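Local coordinates for protein disulfide-isomerase A4 (Rattus norvegicus, PDB 3EC3), which catalyses the rearrangement of disulfide bonds in proteins of the endoplasmic reticulum, the fragment here being its noncatalytic b and b' domains, at residues A[32-35]-A[36-40]; A[96-99]-A[100-103]. The protein carries 1 engineered substitution. All blocks are in the same frame, centred on the assembly; numbering follows the deposited sequence.

Contact 1: A[32-35]-A[36-40]; sequences VFQG and VGDPG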
loop_
_atom_site.group_PDB
_atom_site.type_symbol
_atom_site.label_atom_id
_atom_site.label_comp_id
_atom_site.label_asym_id
_atom_site.label_seq_id
_atom_site.Cartn_x
_atom_site.Cartn_y
_atom_site.Cartn_z
ATOM N N VAL A 32 12.705 -2.698 -15.671
ATOM C CA VAL A 32 12.578 -2.856 -17.135
ATOM C C VAL A 32 13.904 -2.449 -17.756
ATOM O O VAL A 32 14.238 -1.261 -17.766
ATOM C CB VAL A 32 11.462 -1.940 -17.698
ATOM C CG1 VAL A 32 11.311 -2.096 -19.252
ATOM C CG2 VAL A 32 10.080 -2.203 -16.976
ATOM N N PHE A 33 14.618 -3.410 -18.312
ATOM C CA PHE A 33 16.022 -3.240 -18.717
ATOM C C PHE A 33 16.290 -3.799 -20.082
ATOM O O PHE A 33 15.454 -4.491 -20.637
ATOM C CB PHE A 33 16.943 -3.802 -17.620
ATOM C CG PHE A 33 16.828 -3.010 -16.336
ATOM C CD1 PHE A 33 16.127 -3.539 -15.243
ATOM C CD2 PHE A 33 17.331 -1.688 -16.274
ATOM C CE1 PHE A 33 15.975 -2.792 -14.062
ATOM C CE2 PHE A 33 17.171 -0.922 -15.111
ATOM C CZ PHE A 33 16.481 -1.479 -13.998
ATOM N N GLN A 34 17.457 -3.505 -20.630
ATOM C CA GLN A 34 17.766 -3.941 -21.999
ATOM C C GLN A 34 18.190 -5.406 -22.065
ATOM O O GLN A 34 17.976 -6.086 -23.058
ATOM C CB GLN A 34 18.814 -3.018 -22.597
ATOM C CG GLN A 34 18.360 -1.519 -22.536
ATOM C CD GLN A 34 19.274 -0.625 -23.282
ATOM O OE1 GLN A 34 19.684 0.433 -22.769
ATOM N NE2 GLN A 34 19.663 -1.049 -24.491
ATOM N N GLY A 35 18.746 -5.912 -20.978
ATOM C CA GLY A 35 19.178 -7.297 -20.948
ATOM C C GLY A 35 19.920 -7.646 -19.683
ATOM O O GLY A 35 20.126 -6.811 -18.808
ATOM N N VAL A 36 20.375 -8.887 -19.615
ATOM C CA VAL A 36 20.909 -9.424 -18.380
ATOM C C VAL A 36 22.292 -8.814 -17.950
ATOM O O VAL A 36 22.673 -8.898 -16.788
ATOM C CB VAL A 36 20.928 -10.952 -18.474
ATOM C CG1 VAL A 36 21.957 -11.425 -19.519
ATOM C CG2 VAL A 36 21.224 -11.552 -17.108
ATOM N N GLY A 37 22.969 -8.129 -18.870
ATOM C CA GLY A 37 24.260 -7.479 -18.566
ATOM C C GLY A 37 24.114 -5.970 -18.414
ATOM O O GLY A 37 25.119 -5.267 -18.234
ATOM N N ASP A 38 22.869 -5.472 -18.463
ATOM C CA ASP A 38 22.567 -4.025 -18.410
ATOM C C ASP A 38 23.034 -3.447 -17.041
ATOM O O ASP A 38 22.590 -3.904 -16.000
ATOM C CB ASP A 38 21.034 -3.839 -18.646
ATOM C CG ASP A 38 20.594 -2.379 -18.752
ATOM O OD1 ASP A 38 21.385 -1.508 -18.364
ATOM O OD2 ASP A 38 19.436 -2.090 -19.216
ATOM N N PRO A 39 23.983 -2.495 -17.025
ATOM C CA PRO A 39 24.429 -2.024 -15.714
ATOM C C PRO A 39 23.249 -1.603 -14.776
ATOM O O PRO A 39 23.314 -1.853 -13.577
ATOM C CB PRO A 39 25.367 -0.875 -16.088
ATOM C CG PRO A 39 25.965 -1.313 -17.372
ATOM C CD PRO A 39 24.769 -1.857 -18.108
ATOM N N GLY A 40 22.175 -1.030 -15.331
ATOM C CA GLY A 40 21.034 -0.600 -14.508
ATOM C C GLY A 40 20.352 -1.817 -13.890
ATOM O O GLY A 40 19.953 -1.821 -12.706
HETATM O O HOH W 1 18.491 0.163 -19.780
#

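Contact 2: A[96-99]-A[100-103]; sequences DVQG and STEA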
loop_
_atom_site.group_PDB
_atom_site.type_symbol
_atom_site.label_atom_id
_atom_site.label_comp_id
_atom_site.label_asym_id
_atom_site.label_seq_id
_atom_site.Cartn_x
_atom_site.Cartn_y
_atom_site.Cartn_z
ATOM N N ASP A 96 14.134 6.447 -13.221
ATOM C CA ASP A 96 15.248 6.138 -14.127
ATOM C C ASP A 96 16.272 5.337 -13.371
ATOM O O ASP A 96 16.605 5.686 -12.242
ATOM C CB ASP A 96 15.944 7.425 -14.658
ATOM C CG ASP A 96 15.015 8.321 -15.480
ATOM O OD1 ASP A 96 13.872 7.895 -15.796
ATOM O OD2 ASP A 96 15.428 9.468 -15.832
ATOM N N VAL A 97 16.780 4.260 -13.987
ATOM C CA VAL A 97 17.811 3.435 -13.364
ATOM C C VAL A 97 18.918 3.104 -14.360
ATOM O O VAL A 97 18.665 2.435 -15.368
ATOM C CB VAL A 97 17.263 2.097 -12.764
ATOM C CG1 VAL A 97 18.411 1.258 -12.189
ATOM C CG2 VAL A 97 16.242 2.365 -11.660
ATOM N N GLN A 98 20.131 3.591 -14.084
ATOM C CA GLN A 98 21.295 3.158 -14.865
ATOM C C GLN A 98 22.471 2.718 -14.020
ATOM O O GLN A 98 22.349 2.556 -12.816
ATOM C CB GLN A 98 21.721 4.223 -15.861
ATOM C CG GLN A 98 21.842 5.580 -15.281
ATOM C CD GLN A 98 21.411 6.589 -16.283
ATOM O OE1 GLN A 98 22.205 7.400 -16.725
ATOM N NE2 GLN A 98 20.143 6.507 -16.699
ATOM N N GLY A 99 23.615 2.511 -14.678
ATOM C CA GLY A 99 24.761 1.947 -14.005
ATOM C C GLY A 99 25.165 2.870 -12.884
ATOM O O GLY A 99 25.565 2.416 -11.825
ATOM N N SER A 100 24.964 4.161 -13.106
ATOM C CA SER A 100 25.391 5.209 -12.176
ATOM C C SER A 100 24.421 5.413 -11.009
ATOM O O SER A 100 24.799 5.963 -9.991
ATOM C CB SER A 100 25.653 6.511 -12.948
ATOM O OG SER A 100 24.444 7.018 -13.502
ATOM N N THR A 101 23.176 4.939 -11.155
ATOM C CA THR A 101 22.175 4.994 -10.097
ATOM C C THR A 101 22.602 4.231 -8.836
ATOM O O THR A 101 22.886 3.053 -8.895
ATOM C CB THR A 101 20.802 4.444 -10.601
ATOM O OG1 THR A 101 20.489 5.029 -11.875
ATOM C CG2 THR A 101 19.697 4.784 -9.617
ATOM N N GLU A 102 22.636 4.912 -7.696
ATOM C CA GLU A 102 23.001 4.269 -6.440
ATOM C C GLU A 102 21.947 3.249 -6.032
ATOM O O GLU A 102 20.744 3.526 -6.144
ATOM C CB GLU A 102 23.136 5.325 -5.343
ATOM C CG GLU A 102 24.410 6.143 -5.451
ATOM C CD GLU A 102 24.795 6.803 -4.138
ATOM O OE1 GLU A 102 25.359 7.927 -4.178
ATOM O OE2 GLU A 102 24.533 6.212 -3.058
ATOM N N ALA A 103 22.386 2.085 -5.541
ATOM C CA ALA A 103 21.441 1.041 -5.114
ATOM C C ALA A 103 20.594 1.543 -3.970
ATOM O O ALA A 103 19.412 1.219 -3.873
ATOM C CB ALA A 103 22.162 -0.241 -4.726
#

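Contact 1: A[32-35]-A[36-40]
Asp38 OD2 is gripped by two donors, the first being the backbone N of Gln34, 2.8 Å from it. That bond is almost perfectly straight (177°) and uses the anti lone pair, the one directed away from OD1. The second donor is a water, whose bond to Asp38 OD2 is unusually short at 2.5 Å. The water also donates to Gln34 OE1, so the exposed glutamine is tied to the same carboxylate twice, through its backbone N directly and through its amide by way of solvent. Asp38 holds CG anti to its own backbone N (chi1 -174°), which turns the carboxylate back across the loop toward residues 33 and 34. The other oxygen, OD1, accepts from Gly40 N at 3.2 Å, with the donor above the carboxylate plane; this is the N-cap bond of helix 39-51. The same residue also closes a type I turn from Gly35 to Asp38, Asp38 N donating to Gly35 O over 3.1 Å.

The Phe33 ring stands nearly perpendicular to the carboxylate, with OD2 at its edge, 3.6 Å from CD2. Gly40 lies over one ring face, its C 3.5 Å from Phe33 CE2, and the absence of a side chain lets the helix start come this close. Gly35 is nearly fully extended, a shape in which a CB would run into Val36 N. A short acid therefore suits position 38: one carboxylate spans both the loop and the first turn of the helix, and its negative charge would be favoured by the helix dipole and by the N-H groups pointing at it.

Contact 2: A[96-99]-A[100-103]
Thr101 OG1 accepts a hydrogen bond from the backbone N of Gln98, 2.7 Å away and close to straight at 166°. The reverse link runs through the backbone, Thr101 N donating to Gln98 O over 3.0 Å; it is more bent (138°), the donor standing well above the carbonyl plane, and closes a type I turn from Gln98 to Thr101. One threonine thus meets both the N-H and the C=O of Gln98. With OG1 beside its own backbone N (chi1 -47°), Thr101 swings the hydroxyl back over the start of the turn, while CG2 takes the place anti to that N.

The aliphatic part of Gln98 crosses the threonine side chain at about a right angle, its CG 3.7 Å from Thr101 OG1. Where Gln98 and Ser100 are both exposed, the same CG lies 3.5 Å from Ser100 OG, a van der Waals contact. The buried Val97 sets CG1 4.3 Å from Thr101 CB, and both side chains also rest on Ile106 of helix 103-113. Gly99 and Ser100 make the corners of the turn, where small, solvent-tolerant residues fit easily. A beta-branched alcohol suits position 101 because it serves two neighbours at once: the hydroxyl OG1 takes up the backbone N-H of Gln98, while CB, from which it branches, packs against the hydrophobic Val97.

In the fold
Contact 1 comes first along the chain, joining strand 28-32 to helix 39-51; contact 2 follows, joining the edge strand 93-96 to helix 103-113. Both belong to the first of the chain's two thioredoxin-like domains, at one end of its mixed five-stranded sheet, with centres about 11 Å apart. They touch directly: Val97 packs against Gly40 and Phe33, and Pro39 meets Gly99. A hydrogen bond from Gln43 of helix 39-51 to Thr101 O adds a further tie. In catalytic thioredoxin-fold domains the redox-active CXXC motif lies at the start of the helix after the matching central strand, which would be about here; residues 35-40 hold no cysteine, in keeping with a noncatalytic domain.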